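Local structure of predicted sugar phosphatases of the HAD superfamily (Cytophaga hutchinsonii, 2HX1) at residues Asp65-Lys69 and Leu70-Ser74; Ala56-Pro60 and Glu61-Asp65. The protein is predicted to be a magnesium-dependent sugar phosphatase of the HAD superfamily, probably removing phosphate from a small phosphorylated metabolite. One frame throughout, in Å; residues are numbered along the deposited sequence.

Contact 1 (Asp65-Lys69 and Leu70-Ser74); sequences DSYHK and LGLFS
Tyr67 and Leu72 run alongside each other as the chain turns back at the end of helix 60-69. Tyr67 CB and Leu72 CB are 4.1 Å apart, and Leu72 CD2 is equally close to Tyr67 CD1, approaching the ring obliquely. Beyond this pair, Leu72 rests on Leu31 and on Glu36 and Phe39 of helix 35-44, while the tyrosine ring receives a cation-pi contact from Lys26. His68 leaves the helix on another side. With CG beside its own backbone N (chi1 -59°), the imidazole is brought alongside the returning chain, and Leu72 O lies in the plane of the ring at its edge, 3.5 Å from His68 CD2. The polar end of the histidine is held just beyond the turn, where NE2 bonds to Ile75 O. Phe73 starts out directed away from the helix, yet its first torsion (chi1 -57°) swings the ring back over the last turn. There Phe73 CE1 approaches His68 O to 3.1 Å, and Gly71 C lies over one ring face, displaced from the ring centre. At the start of the turn, Leu70 covers Ser66 O with Leu70 CG at 3.4 Å, on the carbonyl that also accepts Leu70 N. Two further backbone bonds close the turn, from Leu72 N five residues back to Tyr67 O (2.8 Å) and from Gly71 N three residues back to His68 O (2.8 Å). Both donors stand above the carbonyl planes, the second by 65°. Gly71 has positive phi, and a side chain there would collide with the preceding carbonyl oxygen. This glycine-centred reversal, followed by an apolar residue that folds back on the helix, is a Schellman motif, here ending a helix of the HAD core domain.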
loop_
_atom_site.group_PDB
_atom_site.type_symbol
_atom_site.label_atom_id
_atom_site.label_comp_id
_atom_site.label_asym_id
_atom_site.label_seq_id
_atom_site.Cartn_x
_atom_site.Cartn_y
_atom_site.Cartn_z
ATOM N N ASP A 65 -15.130 30.583 18.116
ATOM C CA ASP A 65 -14.374 31.560 18.915
ATOM C C ASP A 65 -13.064 31.926 18.248
ATOM O O ASP A 65 -12.648 33.071 18.288
ATOM C CB ASP A 65 -14.094 31.008 20.320
ATOM C CG ASP A 65 -13.298 31.990 21.204
ATOM O OD1 ASP A 65 -13.800 33.099 21.484
ATOM O OD2 ASP A 65 -12.165 31.642 21.613
ATOM N N SER A 66 -12.413 30.953 17.616
ATOM C CA SER A 66 -11.190 31.231 16.859
ATOM C C SER A 66 -11.390 32.204 15.733
ATOM O O SER A 66 -10.520 33.017 15.502
ATOM C CB SER A 66 -10.581 29.971 16.247
ATOM O OG SER A 66 -10.357 28.987 17.228
ATOM N N TYR A 67 -12.515 32.100 15.013
ATOM C CA TYR A 67 -12.855 33.073 13.957
ATOM C C TYR A 67 -13.172 34.430 14.553
ATOM O O TYR A 67 -12.770 35.436 14.000
ATOM C CB TYR A 67 -14.029 32.597 13.071
ATOM C CG TYR A 67 -13.674 31.427 12.164
ATOM C CD1 TYR A 67 -12.879 31.595 11.054
ATOM C CD2 TYR A 67 -14.104 30.155 12.460
ATOM C CE1 TYR A 67 -12.547 30.515 10.230
ATOM C CE2 TYR A 67 -13.772 29.079 11.667
ATOM C CZ TYR A 67 -13.006 29.261 10.555
ATOM O OH TYR A 67 -12.707 28.162 9.796
ATOM N N HIS A 68 -13.893 34.457 15.671
ATOM C CA HIS A 68 -14.169 35.726 16.374
ATOM C C HIS A 68 -12.886 36.444 16.764
ATOM O O HIS A 68 -12.747 37.625 16.494
ATOM C CB HIS A 68 -15.014 35.514 17.613
ATOM C CG HIS A 68 -16.334 34.889 17.320
ATOM N ND1 HIS A 68 -17.049 34.185 18.257
ATOM C CD2 HIS A 68 -17.050 34.834 16.173
ATOM C CE1 HIS A 68 -18.161 33.733 17.703
ATOM N NE2 HIS A 68 -18.186 34.117 16.439
ATOM N N LYS A 69 -11.932 35.709 17.336
ATOM C CA LYS A 69 -10.632 36.288 17.690
ATOM C C LYS A 69 -9.971 36.910 16.491
ATOM O O LYS A 69 -9.381 37.970 16.619
ATOM C CB LYS A 69 -9.664 35.256 18.289
ATOM C CG LYS A 69 -10.012 34.815 19.719
ATOM C CD LYS A 69 -8.828 34.058 20.348
ATOM C CE LYS A 69 -9.233 32.718 20.982
ATOM N NZ LYS A 69 -8.061 31.799 21.193
ATOM N N LEU A 70 -10.072 36.247 15.338
ATOM C CA LEU A 70 -9.489 36.740 14.088
ATOM C C LEU A 70 -10.345 37.842 13.420
ATOM O O LEU A 70 -9.986 38.382 12.373
ATOM C CB LEU A 70 -9.254 35.588 13.117
ATOM C CG LEU A 70 -8.203 34.554 13.575
ATOM C CD1 LEU A 70 -8.147 33.305 12.703
ATOM C CD2 LEU A 70 -6.832 35.206 13.660
ATOM N N GLY A 71 -11.477 38.164 14.020
ATOM C CA GLY A 71 -12.269 39.298 13.583
ATOM C C GLY A 71 -13.453 38.911 12.714
ATOM O O GLY A 71 -14.250 39.769 12.354
ATOM N N LEU A 72 -13.580 37.629 12.385
ATOM C CA LEU A 72 -14.708 37.159 11.592
ATOM C C LEU A 72 -15.881 36.840 12.526
ATOM O O LEU A 72 -16.077 35.699 12.929
ATOM C CB LEU A 72 -14.295 35.930 10.785
ATOM C CG LEU A 72 -14.575 35.971 9.306
ATOM C CD1 LEU A 72 -13.796 37.126 8.709
ATOM C CD2 LEU A 72 -14.165 34.651 8.699
ATOM N N PHE A 73 -16.671 37.855 12.853
ATOM C CA PHE A 73 -17.698 37.718 13.863
ATOM C C PHE A 73 -18.963 37.034 13.382
ATOM O O PHE A 73 -19.694 36.473 14.194
ATOM C CB PHE A 73 -18.005 39.085 14.490
ATOM C CG PHE A 73 -16.795 39.739 15.087
ATOM C CD1 PHE A 73 -16.176 39.182 16.206
ATOM C CD2 PHE A 73 -16.241 40.883 14.519
ATOM C CE1 PHE A 73 -15.031 39.757 16.760
ATOM C CE2 PHE A 73 -15.094 41.482 15.072
ATOM C CZ PHE A 73 -14.485 40.913 16.200
ATOM N N SER A 74 -19.200 37.019 12.074
ATOM C CA SER A 74 -20.435 36.447 11.562
ATOM C C SER A 74 -20.457 34.924 11.601
ATOM O O SER A 74 -21.528 34.335 11.515
ATOM C CB SER A 74 -20.709 36.946 10.136
ATOM O OG SER A 74 -19.663 36.602 9.245
#

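Contact 2 (Ala56-Pro60 and Glu61-Asp65)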
loop_
_atom_site.group_PDB
_atom_site.type_symbol
_atom_site.label_atom_id
_atom_site.label_comp_id
_atom_site.label_asym_id
_atom_site.label_seq_id
_atom_site.Cartn_x
_atom_site.Cartn_y
_atom_site.Cartn_z
ATOM N N ALA A 56 -11.501 18.036 14.369
ATOM C CA ALA A 56 -12.171 17.580 15.599
ATOM C C ALA A 56 -11.313 17.842 16.874
ATOM O O ALA A 56 -11.453 17.162 17.888
ATOM C CB ALA A 56 -12.509 16.110 15.468
ATOM N N SER A 57 -10.432 18.843 16.811
ATOM C CA SER A 57 -9.534 19.153 17.931
ATOM C C SER A 57 -10.154 20.129 18.941
ATOM O O SER A 57 -9.515 20.408 19.936
ATOM C CB SER A 57 -8.207 19.761 17.441
ATOM O OG SER A 57 -8.436 21.033 16.874
ATOM N N ARG A 58 -11.333 20.675 18.624
ATOM C CA ARG A 58 -12.069 21.636 19.446
ATOM C C ARG A 58 -13.563 21.434 19.196
ATOM O O ARG A 58 -13.943 20.857 18.184
ATOM C CB ARG A 58 -11.714 23.073 19.032
ATOM C CG ARG A 58 -10.486 23.641 19.699
ATOM C CD ARG A 58 -9.806 24.742 18.879
ATOM N NE ARG A 58 -8.398 24.848 19.273
ATOM C CZ ARG A 58 -7.388 24.206 18.685
ATOM N NH1 ARG A 58 -7.592 23.422 17.635
ATOM N NH2 ARG A 58 -6.152 24.365 19.141
ATOM N N SER A 59 -14.399 21.951 20.089
ATOM C CA SER A 59 -15.844 22.008 19.868
ATOM C C SER A 59 -16.177 23.043 18.802
ATOM O O SER A 59 -15.377 23.930 18.555
ATOM C CB SER A 59 -16.569 22.423 21.145
ATOM O OG SER A 59 -16.282 23.771 21.518
ATOM N N PRO A 60 -17.367 22.946 18.186
ATOM C CA PRO A 60 -17.827 23.993 17.243
ATOM C C PRO A 60 -17.813 25.404 17.841
ATOM O O PRO A 60 -17.442 26.358 17.158
ATOM C CB PRO A 60 -19.252 23.568 16.912
ATOM C CG PRO A 60 -19.238 22.088 17.078
ATOM C CD PRO A 60 -18.346 21.848 18.293
ATOM N N GLU A 61 -18.185 25.507 19.114
ATOM C CA GLU A 61 -18.161 26.774 19.872
ATOM C C GLU A 61 -16.763 27.380 19.935
ATOM O O GLU A 61 -16.601 28.575 19.748
ATOM C CB GLU A 61 -18.697 26.555 21.318
ATOM C CG GLU A 61 -20.123 25.877 21.402
ATOM C CD GLU A 61 -20.098 24.304 21.546
ATOM O OE1 GLU A 61 -20.079 23.781 22.702
ATOM O OE2 GLU A 61 -20.128 23.597 20.513
ATOM N N GLN A 62 -15.760 26.541 20.191
ATOM C CA GLN A 62 -14.342 26.954 20.216
ATOM C C GLN A 62 -13.801 27.220 18.833
ATOM O O GLN A 62 -13.026 28.138 18.654
ATOM C CB GLN A 62 -13.468 25.900 20.917
ATOM C CG GLN A 62 -13.636 25.869 22.447
ATOM C CD GLN A 62 -12.877 24.690 23.133
ATOM O OE1 GLN A 62 -13.031 23.493 22.757
ATOM N NE2 GLN A 62 -12.059 25.030 24.144
ATOM N N LEU A 63 -14.214 26.431 17.846
ATOM C CA LEU A 63 -13.867 26.702 16.455
ATOM C C LEU A 63 -14.405 28.067 16.017
ATOM O O LEU A 63 -13.694 28.823 15.346
ATOM C CB LEU A 63 -14.415 25.586 15.549
ATOM C CG LEU A 63 -13.847 24.172 15.674
ATOM C CD1 LEU A 63 -14.674 23.215 14.783
ATOM C CD2 LEU A 63 -12.398 24.197 15.257
ATOM N N ALA A 64 -15.640 28.388 16.413
ATOM C CA ALA A 64 -16.235 29.709 16.122
ATOM C C ALA A 64 -15.511 30.831 16.860
ATOM O O ALA A 64 -15.294 31.896 16.290
ATOM C CB ALA A 64 -17.747 29.746 16.444
ATOM N N ASP A 65 -15.130 30.583 18.116
ATOM C CA ASP A 65 -14.374 31.560 18.915
ATOM C C ASP A 65 -13.064 31.926 18.248
ATOM O O ASP A 65 -12.648 33.071 18.288
ATOM C CB ASP A 65 -14.094 31.008 20.320
ATOM C CG ASP A 65 -13.298 31.990 21.204
ATOM O OD1 ASP A 65 -13.800 33.099 21.484
ATOM O OD2 ASP A 65 -12.165 31.642 21.613
HETATM O O HOH W 1 -17.027 24.421 24.058
#
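Ser59 OG accepts Gln62 N at 3.1 Å, with the N-H pointing almost straight at it (158°), and so caps the first turn of helix 60-69. The hydroxyl sits between the backbone N and the carbonyl carbon (chi1 67°), which places it over the end of the helix. In return the extended Gln62 side chain carries OE1 to Ser59 N, a straight but weak bond of 3.4 Å. This reciprocal pairing is a capping box, with Ser59 as the N-cap and Pro60 as the first residue of the helix that follows strand 48-53 in the HAD core. The tight side lies beneath the cap: Leu63 CG packs 3.3 Å from Ser59 O, the oxygen that also accepts Leu63 N, and Leu63 CD2 reaches Arg58 CB. Leu63 continues onto Ile80 and Ser82, while Pro60 touches Tyr111 and Met85. The solvent side is looser. Glu61, bent at chi2 (93°), folds back beside the proline ring and brings Glu61 OE2 to 3.3 Å from Pro60 CD. A water 2.7 Å from Ser59 OG only weakly reaches Glu61 OE1. Without the hydroxyl, as with an alanine here, Gln62 N would probably lose its capping acceptor and the water its partner on the serine. Arg58 CB meets Gln62 CB at 3.8 Å, a contact between aliphatic carbons.

The two contacts are opposite ends of one helix, 60-69: contact 2 caps its N-terminus and contact 1 closes its C-terminus, with centres 11 Å apart and Asp65 shared. Ser66 OG bonds back to Gln62 O, joining a residue of the capping box to the last turns. Neither contact supplies a ligand to the magnesium ion, which is bound by Asp20, Phe22 and Asp233; the side chain of Tyr67 lies about 10 Å from it and touches Ala21, between two of those residues. A bound HEPES molecule lies about 9 Å from the side chain of Ser66 and, in the conformer described, about 6 Å from that of Arg58.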